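Local coordinates for glutamate--cysteine ligase GshA (Methylobacillus flagellatus KT, PDB 3K1T), which probably acts as a ligase, joining glutamate to cysteine to form gamma-glutamylcysteine, at residues T17-L22 against F402-V407; G54-P59 against D229-N234; A95-L100 against G126-I131; N168-A173 against L191-I196. One frame throughout, in Å; residues are numbered along the deposited sequence. Where two conformers were deposited one is given.

The four contacts fall into two clusters. Contact 1, where helix 13-23 meets helix 398-421, and contact 2, where strand 57-63 meets the loop after helix 210-226, have centres about 11 Å apart and share packing through Leu57, Leu18 and Leu233. Contacts 3 and 4 lie about 9 Å apart, centre to centre, on one mixed sheet, where strand 97-102 runs between strands 128-133 and 173-177. About 37 to 41 Å separates the centres of the two clusters. Contact 1 joins a helix near the N-terminus to the last helix; contact 2 closes a shorter loop within that span, and inside it contact 3 is completed before contact 4 begins. Chain-distant pieces thus gather at one site, sequence neighbours at the other.

Contact 1. Residues T17-L22 against F402-V407; sequences TLEKRL and FYAYGV
Helices 17-22 and 402-407 cross almost at right angles, their short axes 10.1 Å apart at closest approach and 82° between directions, with Glu19 and Ala404 nearest in the backbone. This is a crossed helix-helix packing that sets helix 13-23, near the N-terminus, against helix 398-421 at the other end of the chain. Leu22 carries most of it. With CG anti to its own carbonyl carbon (chi1 -60°), the side chain reaches across and divides its two methyls between partners. CD1 presses on the Ala404 methyl, CB, at 3.5 Å, tighter than usual for two carbons; the small alanine lets the leucine come close to the helix backbone. CD2 meets Val407 CG1 tip to tip at 3.9 Å. Further back, Leu22 CB lies at the edge of the Tyr403 ring, near its plane, 4.2 Å from CE2. One face of that ring is taken by Val407 CG2 from the next turn of its own helix, while the hydroxyl hydrogen-bonds to Glu30. The interface is thus apolar and buried, and Ile226 of helix 210-226 and Ile29 of helix 26-40 also pack on Leu22. Glu19 joins in through its aliphatic part: although its CB does not point straight at the other helix, the end of the side chain comes nearer, and CG lies 4.2 Å from Ala404 CB.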
loop_
_atom_site.group_PDB
_atom_site.type_symbol
_atom_site.label_atom_id
_atom_site.label_comp_id
_atom_site.label_asym_id
_atom_site.label_seq_id
_atom_site.Cartn_x
_atom_site.Cartn_y
_atom_site.Cartn_z
ATOM N N THR A 17 5.026 -15.983 24.513
ATOM C CA THR A 17 6.427 -15.577 24.580
ATOM C C THR A 17 6.879 -14.994 23.230
ATOM O O THR A 17 7.526 -13.961 23.170
ATOM C CB THR A 17 7.343 -16.752 24.966
ATOM O OG1 THR A 17 6.963 -17.234 26.262
ATOM C CG2 THR A 17 8.845 -16.320 24.970
ATOM N N LEU A 18 6.588 -15.702 22.157
ATOM C CA LEU A 18 6.858 -15.171 20.808
ATOM C C LEU A 18 6.225 -13.814 20.582
ATOM O O LEU A 18 6.904 -12.874 20.112
ATOM C CB LEU A 18 6.395 -16.157 19.760
ATOM C CG LEU A 18 6.436 -15.688 18.292
ATOM C CD1 LEU A 18 7.837 -15.340 17.833
ATOM C CD2 LEU A 18 5.812 -16.768 17.391
ATOM N N GLU A 19 4.927 -13.696 20.875
ATOM C CA GLU A 19 4.232 -12.419 20.720
ATOM C C GLU A 19 4.905 -11.297 21.521
ATOM O O GLU A 19 5.100 -10.202 20.987
ATOM C CB GLU A 19 2.756 -12.543 21.098
ATOM C CG GLU A 19 1.957 -13.338 20.088
ATOM C CD GLU A 19 0.586 -13.822 20.589
ATOM O OE1 GLU A 19 0.420 -14.016 21.809
ATOM O OE2 GLU A 19 -0.324 -14.020 19.724
ATOM N N LYS A 20 5.267 -11.576 22.773
ATOM C CA LYS A 20 5.972 -10.596 23.595
ATOM C C LYS A 20 7.308 -10.182 22.975
ATOM O O LYS A 20 7.624 -8.999 22.960
ATOM C CB LYS A 20 6.213 -11.114 25.024
ATOM C CG LYS A 20 4.938 -11.235 25.820
ATOM C CD LYS A 20 5.182 -11.555 27.303
ATOM C CE LYS A 20 5.262 -13.032 27.601
ATOM N NZ LYS A 20 5.173 -13.174 29.123
ATOM N N ARG A 21 8.087 -11.144 22.478
ATOM C CA ARG A 21 9.366 -10.813 21.838
ATOM C C ARG A 21 9.154 -9.919 20.599
ATOM O O ARG A 21 9.902 -8.946 20.398
ATOM C CB ARG A 21 10.144 -12.090 21.463
ATOM C CG ARG A 21 10.625 -12.927 22.666
ATOM C CD ARG A 21 11.743 -12.290 23.514
ATOM N NE ARG A 21 12.168 -13.307 24.475
ATOM C CZ ARG A 21 11.503 -13.630 25.595
ATOM N NH1 ARG A 21 10.394 -12.980 25.945
ATOM N NH2 ARG A 21 11.931 -14.626 26.373
ATOM N N LEU A 22 8.141 -10.235 19.772
ATOM C CA LEU A 22 7.849 -9.439 18.567
ATOM C C LEU A 22 7.437 -8.011 18.947
ATOM O O LEU A 22 7.880 -7.027 18.326
ATOM C CB LEU A 22 6.744 -10.083 17.706
ATOM C CG LEU A 22 6.991 -11.481 17.147
ATOM C CD1 LEU A 22 5.671 -11.982 16.449
ATOM C CD2 LEU A 22 8.204 -11.498 16.186
ATOM N N PHE A 402 -2.401 -11.389 14.840
ATOM C CA PHE A 402 -2.298 -11.243 13.377
ATOM C C PHE A 402 -1.001 -10.593 12.933
ATOM O O PHE A 402 -0.470 -10.937 11.870
ATOM C CB PHE A 402 -3.606 -10.639 12.770
ATOM C CG PHE A 402 -4.651 -11.681 12.592
ATOM C CD1 PHE A 402 -5.428 -12.104 13.674
ATOM C CD2 PHE A 402 -4.768 -12.362 11.400
ATOM C CE1 PHE A 402 -6.337 -13.119 13.547
ATOM C CE2 PHE A 402 -5.695 -13.386 11.262
ATOM C CZ PHE A 402 -6.463 -13.773 12.342
ATOM N N TYR A 403 -0.442 -9.704 13.765
ATOM C CA TYR A 403 0.895 -9.190 13.519
ATOM C C TYR A 403 1.907 -10.350 13.506
ATOM O O TYR A 403 2.763 -10.432 12.581
ATOM C CB TYR A 403 1.325 -8.084 14.513
ATOM C CG TYR A 403 2.725 -7.584 14.260
ATOM C CD1 TYR A 403 3.033 -6.865 13.106
ATOM C CD2 TYR A 403 3.759 -7.819 15.169
ATOM C CE1 TYR A 403 4.307 -6.404 12.851
ATOM C CE2 TYR A 403 5.078 -7.363 14.905
ATOM C CZ TYR A 403 5.341 -6.664 13.736
ATOM O OH TYR A 403 6.632 -6.205 13.459
ATOM N N ALA A 404 1.812 -11.238 14.505
ATOM C CA ALA A 404 2.679 -12.411 14.557
ATOM C C ALA A 404 2.486 -13.310 13.320
ATOM O O ALA A 404 3.466 -13.772 12.746
ATOM C CB ALA A 404 2.480 -13.230 15.872
ATOM N N TYR A 405 1.246 -13.520 12.889
ATOM C CA TYR A 405 1.012 -14.290 11.659
ATOM C C TYR A 405 1.740 -13.636 10.463
ATOM O O TYR A 405 2.369 -14.328 9.632
ATOM C CB TYR A 405 -0.486 -14.406 11.342
ATOM C CG TYR A 405 -1.288 -15.343 12.231
ATOM C CD1 TYR A 405 -0.708 -16.007 13.289
ATOM C CD2 TYR A 405 -2.649 -15.556 12.004
ATOM C CE1 TYR A 405 -1.470 -16.883 14.103
ATOM C CE2 TYR A 405 -3.406 -16.423 12.811
ATOM C CZ TYR A 405 -2.802 -17.087 13.853
ATOM O OH TYR A 405 -3.522 -17.947 14.674
ATOM N N GLY A 406 1.628 -12.317 10.357
ATOM C CA GLY A 406 2.265 -11.606 9.239
ATOM C C GLY A 406 3.785 -11.615 9.293
ATOM O O GLY A 406 4.451 -11.613 8.250
ATOM N N VAL A 407 4.352 -11.643 10.499
ATOM C CA VAL A 407 5.805 -11.774 10.650
ATOM C C VAL A 407 6.306 -13.171 10.159
ATOM O O VAL A 407 7.229 -13.279 9.329
ATOM C CB VAL A 407 6.248 -11.511 12.100
ATOM C CG1 VAL A 407 7.710 -11.971 12.315
ATOM C CG2 VAL A 407 6.062 -10.027 12.484
#

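Contact 2. Residues G54-P59 against D229-N234; sequences GFKLAP and DPWLLN
The ammonium of Lys56 is gripped by two backbone carbonyls of 229-234: NZ donates to Trp231 O at 2.7 Å, in the carbonyl plane, and to Asn234 O at 3.0 Å, the latter from well above the carbonyl plane. The same NZ sits over a face of the Trp231 indole, 3.1 Å from the centroid of the five-membered ring, a close cation-pi contact. Glu329 completes the site by a salt bridge to NZ and a hydrogen bond from Trp231 NE1, so one carboxylate ties lysine and indole together. The lysine chain runs extended as far as CE, with CD over the six-membered ring as a CH-pi contact, and the turn at its last torsion (chi4 130°) sets NZ over the five-membered ring. Replacing the lysine with a methionine is likely to leave Glu329 without its positive mate, and the carbonyls of Trp231 and Asn234 without this donor. Between the backbones, Leu57 N bonds to Leu232 O at 2.9 Å, almost straight at 174°. This pins the start of strand 57-63 to a 3-10 turn at 230-232, which opens with an Asx turn: Asp229 OD1 accepts from Trp231 N. Leu233 CA adds a CA-H...O contact to Leu57 O at 3.4 Å. Farther out, Phe55 and Trp231 cross obliquely, CD1 against CH2 at 3.8 Å. Leu232 CD2 comes within 3.2 Å of Phe55 O, a buried carbonyl with no polar partner. At the other end, Ala58 CB and Pro59 CD pack on Leu233 O, which accepts a hydrogen bond from the hydroxyl of Tyr215.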
loop_
_atom_site.group_PDB
_atom_site.type_symbol
_atom_site.label_atom_id
_atom_site.label_comp_id
_atom_site.label_asym_id
_atom_site.label_seq_id
_atom_site.Cartn_x
_atom_site.Cartn_y
_atom_site.Cartn_z
ATOM N N GLY A 54 -0.260 -23.264 19.675
ATOM C CA GLY A 54 -0.138 -22.740 21.054
ATOM C C GLY A 54 1.273 -22.865 21.607
ATOM O O GLY A 54 1.781 -21.942 22.265
ATOM N N PHE A 55 1.908 -24.014 21.363
ATOM C CA PHE A 55 3.316 -24.209 21.729
ATOM C C PHE A 55 4.319 -23.927 20.586
ATOM O O PHE A 55 5.557 -24.040 20.769
ATOM C CB PHE A 55 3.505 -25.619 22.307
ATOM C CG PHE A 55 3.169 -26.734 21.365
ATOM C CD1 PHE A 55 4.052 -27.087 20.339
ATOM C CD2 PHE A 55 2.007 -27.464 21.523
ATOM C CE1 PHE A 55 3.767 -28.128 19.479
ATOM C CE2 PHE A 55 1.712 -28.520 20.659
ATOM C CZ PHE A 55 2.592 -28.861 19.654
ATOM N N LYS A 56 3.789 -23.521 19.434
ATOM C CA LYS A 56 4.564 -23.322 18.218
ATOM C C LYS A 56 3.714 -22.530 17.225
ATOM O O LYS A 56 2.501 -22.692 17.193
ATOM C CB LYS A 56 4.843 -24.737 17.590
ATOM C CG LYS A 56 5.840 -24.744 16.586
ATOM C CD LYS A 56 6.387 -26.099 16.304
ATOM C CE LYS A 56 7.476 -25.984 15.287
ATOM N NZ LYS A 56 8.698 -26.700 15.758
ATOM N N LEU A 57 4.346 -21.706 16.385
ATOM C CA LEU A 57 3.678 -21.007 15.293
ATOM C C LEU A 57 4.591 -21.096 14.057
ATOM O O LEU A 57 5.634 -20.474 14.030
ATOM C CB LEU A 57 3.374 -19.545 15.652
ATOM C CG LEU A 57 2.721 -18.720 14.543
ATOM C CD1 LEU A 57 1.315 -19.254 14.129
ATOM C CD2 LEU A 57 2.684 -17.221 14.986
ATOM N N ALA A 58 4.208 -21.906 13.076
ATOM C CA ALA A 58 5.122 -22.283 12.003
ATOM C C ALA A 58 4.439 -22.301 10.646
ATOM O O ALA A 58 3.246 -22.615 10.528
ATOM C CB ALA A 58 5.821 -23.685 12.306
ATOM N N PRO A 59 5.188 -21.927 9.611
ATOM C CA PRO A 59 4.673 -22.094 8.267
ATOM C C PRO A 59 4.761 -23.539 7.803
ATOM O O PRO A 59 5.758 -24.238 8.092
ATOM C CB PRO A 59 5.586 -21.182 7.430
ATOM C CG PRO A 59 6.914 -21.272 8.140
ATOM C CD PRO A 59 6.586 -21.431 9.620
ATOM N N ASP A 229 13.592 -19.117 21.067
ATOM C CA ASP A 229 13.931 -20.484 20.664
ATOM C C ASP A 229 13.502 -20.649 19.180
ATOM O O ASP A 229 12.332 -20.522 18.896
ATOM C CB ASP A 229 13.149 -21.482 21.562
ATOM C CG ASP A 229 13.429 -22.944 21.240
ATOM O OD1 ASP A 229 14.135 -23.230 20.257
ATOM O OD2 ASP A 229 12.935 -23.841 21.978
ATOM N N PRO A 230 14.436 -20.909 18.246
ATOM C CA PRO A 230 14.042 -21.050 16.839
ATOM C C PRO A 230 13.014 -22.134 16.577
ATOM O O PRO A 230 12.300 -22.048 15.576
ATOM C CB PRO A 230 15.363 -21.377 16.131
ATOM C CG PRO A 230 16.254 -21.891 17.193
ATOM C CD PRO A 230 15.888 -21.132 18.414
ATOM N N TRP A 231 12.951 -23.146 17.456
ATOM C CA TRP A 231 11.989 -24.243 17.325
ATOM C C TRP A 231 10.542 -23.749 17.403
ATOM O O TRP A 231 9.653 -24.346 16.802
ATOM C CB TRP A 231 12.256 -25.363 18.352
ATOM C CG TRP A 231 11.327 -26.545 18.182
ATOM C CD1 TRP A 231 11.452 -27.547 17.264
ATOM C CD2 TRP A 231 10.141 -26.838 18.926
ATOM N NE1 TRP A 231 10.440 -28.447 17.392
ATOM C CE2 TRP A 231 9.600 -28.035 18.394
ATOM C CE3 TRP A 231 9.465 -26.196 19.973
ATOM C CZ2 TRP A 231 8.418 -28.600 18.860
ATOM C CZ3 TRP A 231 8.280 -26.751 20.439
ATOM C CH2 TRP A 231 7.777 -27.949 19.909
ATOM N N LEU A 232 10.312 -22.611 18.060
ATOM C CA LEU A 232 8.948 -22.062 18.146
ATOM C C LEU A 232 8.411 -21.592 16.776
ATOM O O LEU A 232 7.202 -21.418 16.625
ATOM C CB LEU A 232 8.882 -20.933 19.170
ATOM C CG LEU A 232 9.184 -21.361 20.621
ATOM C CD1 LEU A 232 8.997 -20.114 21.583
ATOM C CD2 LEU A 232 8.420 -22.600 21.083
ATOM N N LEU A 233 9.311 -21.391 15.811
ATOM C CA LEU A 233 8.973 -20.887 14.490
ATOM C C LEU A 233 9.221 -21.906 13.367
ATOM O O LEU A 233 8.925 -21.629 12.216
ATOM C CB LEU A 233 9.856 -19.675 14.188
ATOM C CG LEU A 233 9.715 -18.413 15.017
ATOM C CD1 LEU A 233 10.863 -17.446 14.724
ATOM C CD2 LEU A 233 8.350 -17.793 14.702
ATOM N N ASN A 234 9.827 -23.054 13.668
ATOM C CA ASN A 234 10.408 -23.881 12.616
ATOM C C ASN A 234 10.280 -25.383 12.898
ATOM O O ASN A 234 10.830 -25.865 13.873
ATOM C CB ASN A 234 11.884 -23.492 12.460
ATOM C CG ASN A 234 12.523 -24.071 11.198
ATOM O OD1 ASN A 234 11.844 -24.672 10.347
ATOM N ND2 ASN A 234 13.819 -23.904 11.088
#

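Contact 3. Residues A95-L100 against G126-I131; sequences ARRLLL and GLEVRI
Leu127 has its CG anti to the carbonyl carbon (chi1 -67°) and Leu98 has its CG anti to the backbone N (chi1 -170°), and these turns bring Leu127 CD1 obliquely onto Leu98 CD2 at 3.7 Å. The other methyl of Leu127, CD2, rests 4.1 Å from Ala95 CB. Behind them run the parallel strands 97-100 and 128-131, the two strands of a beta-alpha-beta unit whose crossover is helix 109-124. Gly126 ends that helix in a Schellman motif, at a positive phi. The ladder begins with Glu128 N to Arg96 O at 3.1 Å; next, Glu128 O receives Leu98 N at 2.8 Å. Arg130 N then gives a longer bond to Leu98 O, 3.3 Å, and Leu100 N closes the series on Arg130 O with an N-H...O angle of 178°. At the mouth of the ladder a water lies within hydrogen-bonding distance of Arg96 O and Gly126 O. Leu98, Leu100, Val129 and Ile131 share one face, with helix 109-124 packing on the last three. Arg97 and Glu128 run side by side on the other, Arg97 CG 3.7 Å from Glu128 OE1, but their charged ends do not meet: Arg97 NE bonds to Asp170 O, and Arg130 forms a salt bridge with Glu155. The pairing therefore rests on backbone bonds and a leucine-rich face, while the two arginines reach other strands of the sheet.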
loop_
_atom_site.group_PDB
_atom_site.type_symbol
_atom_site.label_atom_id
_atom_site.label_comp_id
_atom_site.label_asym_id
_atom_site.label_seq_id
_atom_site.Cartn_x
_atom_site.Cartn_y
_atom_site.Cartn_z
ATOM N N ALA A 95 5.590 -2.126 -17.898
ATOM C CA ALA A 95 4.499 -2.909 -18.448
ATOM C C ALA A 95 3.236 -2.081 -18.651
ATOM O O ALA A 95 2.849 -1.289 -17.822
ATOM C CB ALA A 95 4.197 -4.133 -17.557
ATOM N N ARG A 96 2.647 -2.217 -19.824
ATOM C CA ARG A 96 1.307 -1.719 -20.069
ATOM C C ARG A 96 0.314 -2.879 -20.010
ATOM O O ARG A 96 -0.820 -2.690 -19.582
ATOM C CB ARG A 96 1.207 -1.111 -21.476
ATOM C CG ARG A 96 1.999 0.136 -21.704
ATOM C CD ARG A 96 1.806 0.602 -23.144
ATOM N NE ARG A 96 2.240 1.981 -23.374
ATOM C CZ ARG A 96 3.491 2.349 -23.672
ATOM N NH1 ARG A 96 4.478 1.447 -23.749
ATOM N NH2 ARG A 96 3.776 3.635 -23.879
ATOM N N ARG A 97 0.739 -4.039 -20.525
ATOM C CA ARG A 97 -0.134 -5.193 -20.730
ATOM C C ARG A 97 0.419 -6.413 -19.986
ATOM O O ARG A 97 1.630 -6.594 -19.922
ATOM C CB ARG A 97 -0.219 -5.511 -22.228
ATOM C CG ARG A 97 -0.957 -4.466 -23.058
ATOM C CD ARG A 97 -0.869 -4.741 -24.550
ATOM N NE ARG A 97 0.460 -4.445 -25.084
ATOM C CZ ARG A 97 0.917 -3.218 -25.385
ATOM N NH1 ARG A 97 0.169 -2.130 -25.194
ATOM N NH2 ARG A 97 2.151 -3.073 -25.860
ATOM N N LEU A 98 -0.458 -7.249 -19.454
ATOM C CA LEU A 98 -0.045 -8.451 -18.758
ATOM C C LEU A 98 -0.878 -9.624 -19.211
ATOM O O LEU A 98 -2.119 -9.547 -19.210
ATOM C CB LEU A 98 -0.213 -8.233 -17.259
ATOM C CG LEU A 98 0.378 -9.278 -16.336
ATOM C CD1 LEU A 98 1.900 -9.354 -16.428
ATOM C CD2 LEU A 98 -0.067 -8.935 -14.847
ATOM N N LEU A 99 -0.207 -10.699 -19.639
ATOM C CA LEU A 99 -0.871 -11.951 -19.960
ATOM C C LEU A 99 -0.859 -12.806 -18.712
ATOM O O LEU A 99 0.215 -13.059 -18.149
ATOM C CB LEU A 99 -0.118 -12.691 -21.104
ATOM C CG LEU A 99 -0.726 -13.999 -21.622
ATOM C CD1 LEU A 99 -2.008 -13.724 -22.399
ATOM C CD2 LEU A 99 0.276 -14.788 -22.513
ATOM N N LEU A 100 -2.042 -13.232 -18.285
ATOM C CA LEU A 100 -2.210 -14.084 -17.113
ATOM C C LEU A 100 -2.484 -15.516 -17.563
ATOM O O LEU A 100 -3.472 -15.786 -18.241
ATOM C CB LEU A 100 -3.362 -13.591 -16.223
ATOM C CG LEU A 100 -3.689 -14.403 -14.945
ATOM C CD1 LEU A 100 -2.558 -14.317 -13.910
ATOM C CD2 LEU A 100 -5.037 -13.905 -14.319
ATOM N N GLY A 126 -3.860 -0.793 -12.917
ATOM C CA GLY A 126 -3.597 -0.041 -14.132
ATOM C C GLY A 126 -3.002 -0.833 -15.293
ATOM O O GLY A 126 -2.408 -0.253 -16.179
ATOM N N LEU A 127 -3.116 -2.149 -15.236
ATOM C CA LEU A 127 -2.678 -2.996 -16.345
ATOM C C LEU A 127 -3.856 -3.399 -17.242
ATOM O O LEU A 127 -4.982 -3.556 -16.783
ATOM C CB LEU A 127 -1.992 -4.221 -15.785
ATOM C CG LEU A 127 -0.668 -3.987 -15.069
ATOM C CD1 LEU A 127 -0.303 -5.256 -14.306
ATOM C CD2 LEU A 127 0.448 -3.576 -16.087
ATOM N N GLU A 128 -3.586 -3.535 -18.545
ATOM C CA GLU A 128 -4.514 -4.198 -19.457
ATOM C C GLU A 128 -4.196 -5.678 -19.336
ATOM O O GLU A 128 -3.052 -6.080 -19.570
ATOM C CB GLU A 128 -4.294 -3.642 -20.872
ATOM C CG GLU A 128 -5.226 -4.157 -21.920
ATOM C CD GLU A 128 -4.818 -3.695 -23.354
ATOM O OE1 GLU A 128 -4.158 -2.608 -23.475
ATOM O OE2 GLU A 128 -5.143 -4.444 -24.322
ATOM N N VAL A 129 -5.178 -6.494 -18.947
ATOM C CA VAL A 129 -4.914 -7.909 -18.587
ATOM C C VAL A 129 -5.811 -8.785 -19.449
ATOM O O VAL A 129 -6.982 -8.465 -19.620
ATOM C CB VAL A 129 -5.260 -8.195 -17.112
ATOM C CG1 VAL A 129 -4.998 -9.686 -16.740
ATOM C CG2 VAL A 129 -4.491 -7.238 -16.196
ATOM N N ARG A 130 -5.261 -9.872 -19.992
ATOM C CA ARG A 130 -6.031 -10.892 -20.701
ATOM C C ARG A 130 -5.576 -12.247 -20.178
ATOM O O ARG A 130 -4.434 -12.395 -19.711
ATOM C CB ARG A 130 -5.774 -10.780 -22.221
ATOM C CG ARG A 130 -6.268 -9.462 -22.849
ATOM C CD ARG A 130 -7.730 -9.566 -23.289
ATOM N NE ARG A 130 -7.813 -10.279 -24.574
ATOM C CZ ARG A 130 -7.459 -9.761 -25.749
ATOM N NH1 ARG A 130 -7.085 -8.487 -25.852
ATOM N NH2 ARG A 130 -7.521 -10.504 -26.852
ATOM N N ILE A 131 -6.462 -13.235 -20.288
ATOM C CA ILE A 131 -6.225 -14.550 -19.743
ATOM C C ILE A 131 -5.871 -15.517 -20.873
ATOM O O ILE A 131 -6.692 -15.802 -21.745
ATOM C CB ILE A 131 -7.437 -15.063 -18.982
ATOM C CG1 ILE A 131 -7.824 -14.080 -17.877
ATOM C CG2 ILE A 131 -7.141 -16.430 -18.368
ATOM C CD1 ILE A 131 -9.228 -14.250 -17.382
HETATM O O HOH W 1 0.924 0.136 -16.640
HETATM O O HOH W 2 -1.234 -0.040 -18.669
#

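Contact 4. Residues N168-A173 against L191-I196; sequences NFDSCA and LEQSLI
Ser171 O accepts the one hydrogen bond between 168-173 and 191-196, from Gln193 NE2 at 2.9 Å. The bond is fairly straight, 165° at the hydrogen; the acceptor lies in the amide plane of Gln193, while the donor is tilted 23° from the carbonyl plane. A bend at chi2 (141°) swings the amide toward the serine carbonyl, and CG lies 3.4 Å from that oxygen. The other end of the amide is held too, since Gln193 OE1 accepts from Leu164 N. With the side chain cut back to an alanine, both Ser171 O and Leu164 N would probably lose these partners, and a gap would be likely where CG now lies beside the serine carbonyl. Ser171 also folds back on its own segment, OG donating to Ala173 O at 3.0 Å. Beyond the polar pair, Ala173 CB packs on Ile196 CD1 at 3.9 Å, where strands 173-177 and 194-196 of the mixed sheet come together. Asp170 crosses near the amide, its carboxylate almost parallel to it, but makes its salt bridge with Arg163, which also binds Glu192. One glutamine amide, donating at one end and accepting at the other, thus joins the Ser171 carbonyl to the backbone N of Leu164.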
loop_
_atom_site.group_PDB
_atom_site.type_symbol
_atom_site.label_atom_id
_atom_site.label_comp_id
_atom_site.label_asym_id
_atom_site.label_seq_id
_atom_site.Cartn_x
_atom_site.Cartn_y
_atom_site.Cartn_z
ATOM N N ASN A 168 -4.809 -9.452 -31.213
ATOM C CA ASN A 168 -4.478 -8.052 -31.018
ATOM C C ASN A 168 -3.962 -7.748 -29.596
ATOM O O ASN A 168 -4.356 -6.755 -28.967
ATOM C CB ASN A 168 -5.733 -7.205 -31.352
ATOM C CG ASN A 168 -5.417 -5.719 -31.548
ATOM O OD1 ASN A 168 -4.283 -5.355 -31.888
ATOM N ND2 ASN A 168 -6.416 -4.851 -31.313
ATOM N N PHE A 169 -3.076 -8.602 -29.070
ATOM C CA PHE A 169 -2.613 -8.444 -27.689
ATOM C C PHE A 169 -1.224 -9.038 -27.534
ATOM O O PHE A 169 -1.051 -10.267 -27.544
ATOM C CB PHE A 169 -3.547 -9.132 -26.702
ATOM C CG PHE A 169 -3.197 -8.871 -25.245
ATOM C CD1 PHE A 169 -3.586 -7.683 -24.634
ATOM C CD2 PHE A 169 -2.509 -9.813 -24.504
ATOM C CE1 PHE A 169 -3.306 -7.435 -23.291
ATOM C CE2 PHE A 169 -2.215 -9.576 -23.154
ATOM C CZ PHE A 169 -2.613 -8.390 -22.549
ATOM N N ASP A 170 -0.246 -8.168 -27.397
ATOM C CA ASP A 170 1.113 -8.636 -27.172
ATOM C C ASP A 170 1.623 -8.056 -25.881
ATOM O O ASP A 170 1.887 -6.864 -25.811
ATOM C CB ASP A 170 2.060 -8.260 -28.303
ATOM C CG ASP A 170 3.484 -8.763 -28.009
ATOM O OD1 ASP A 170 4.211 -8.142 -27.217
ATOM O OD2 ASP A 170 3.859 -9.813 -28.503
ATOM N N SER A 171 1.779 -8.898 -24.853
ATOM C CA SER A 171 2.156 -8.377 -23.562
ATOM C C SER A 171 3.614 -8.265 -23.393
ATOM O O SER A 171 4.441 -8.954 -24.008
ATOM C CB SER A 171 1.602 -9.217 -22.402
ATOM O OG SER A 171 2.158 -10.517 -22.417
ATOM N N CYS A 172 3.906 -7.435 -22.427
ATOM C CA CYS A 172 5.210 -7.096 -22.010
ATOM C C CYS A 172 5.780 -8.296 -21.118
ATOM O O CYS A 172 6.921 -8.773 -21.242
ATOM C CB CYS A 172 5.003 -5.684 -21.314
ATOM S SG CYS A 172 3.709 -4.338 -22.192
ATOM N N ALA A 173 4.931 -8.782 -20.234
ATOM C CA ALA A 173 5.288 -9.815 -19.298
ATOM C C ALA A 173 4.147 -10.808 -19.150
ATOM O O ALA A 173 3.018 -10.545 -19.569
ATOM C CB ALA A 173 5.618 -9.183 -17.941
ATOM N N LEU A 191 11.365 -17.693 -24.356
ATOM C CA LEU A 191 10.571 -16.542 -24.761
ATOM C C LEU A 191 11.317 -15.228 -24.521
ATOM O O LEU A 191 12.165 -15.133 -23.607
ATOM C CB LEU A 191 9.233 -16.510 -24.018
ATOM C CG LEU A 191 8.228 -17.656 -24.239
ATOM C CD1 LEU A 191 7.033 -17.576 -23.175
ATOM C CD2 LEU A 191 7.711 -17.614 -25.672
ATOM N N GLU A 192 10.965 -14.211 -25.313
ATOM C CA GLU A 192 11.440 -12.833 -25.090
ATOM C C GLU A 192 10.781 -12.142 -23.876
ATOM O O GLU A 192 11.396 -11.274 -23.264
ATOM C CB GLU A 192 11.181 -11.960 -26.317
ATOM C CG GLU A 192 11.925 -12.382 -27.523
ATOM C CD GLU A 192 11.591 -11.572 -28.776
ATOM O OE1 GLU A 192 10.786 -10.587 -28.737
ATOM O OE2 GLU A 192 12.162 -11.936 -29.815
ATOM N N GLN A 193 9.549 -12.508 -23.568
ATOM C CA GLN A 193 8.798 -11.930 -22.454
ATOM C C GLN A 193 9.211 -12.571 -21.136
ATOM O O GLN A 193 9.438 -13.781 -21.068
ATOM C CB GLN A 193 7.317 -12.191 -22.668
ATOM C CG GLN A 193 6.717 -11.468 -23.841
ATOM C CD GLN A 193 5.711 -12.316 -24.603
ATOM O OE1 GLN A 193 5.932 -13.531 -24.826
ATOM N NE2 GLN A 193 4.616 -11.699 -25.022
ATOM N N SER A 194 9.301 -11.785 -20.073
ATOM C CA SER A 194 9.609 -12.355 -18.767
ATOM C C SER A 194 8.451 -13.094 -18.162
ATOM O O SER A 194 7.297 -12.629 -18.249
ATOM C CB SER A 194 10.026 -11.252 -17.806
ATOM O OG SER A 194 11.215 -10.669 -18.309
ATOM N N LEU A 195 8.742 -14.256 -17.584
ATOM C CA LEU A 195 7.779 -14.952 -16.782
ATOM C C LEU A 195 7.862 -14.440 -15.330
ATOM O O LEU A 195 8.963 -14.100 -14.848
ATOM C CB LEU A 195 8.025 -16.456 -16.796
ATOM C CG LEU A 195 7.871 -17.208 -18.133
ATOM C CD1 LEU A 195 8.304 -18.659 -17.918
ATOM C CD2 LEU A 195 6.430 -17.166 -18.655
ATOM N N ILE A 196 6.707 -14.390 -14.673
ATOM C CA ILE A 196 6.593 -13.983 -13.277
ATOM C C ILE A 196 5.850 -15.074 -12.519
ATOM O O ILE A 196 4.689 -15.346 -12.798
ATOM C CB ILE A 196 5.824 -12.654 -13.112
ATOM C CG1 ILE A 196 6.480 -11.530 -13.937
ATOM C CG2 ILE A 196 5.702 -12.300 -11.582
ATOM C CD1 ILE A 196 5.592 -10.315 -14.227
#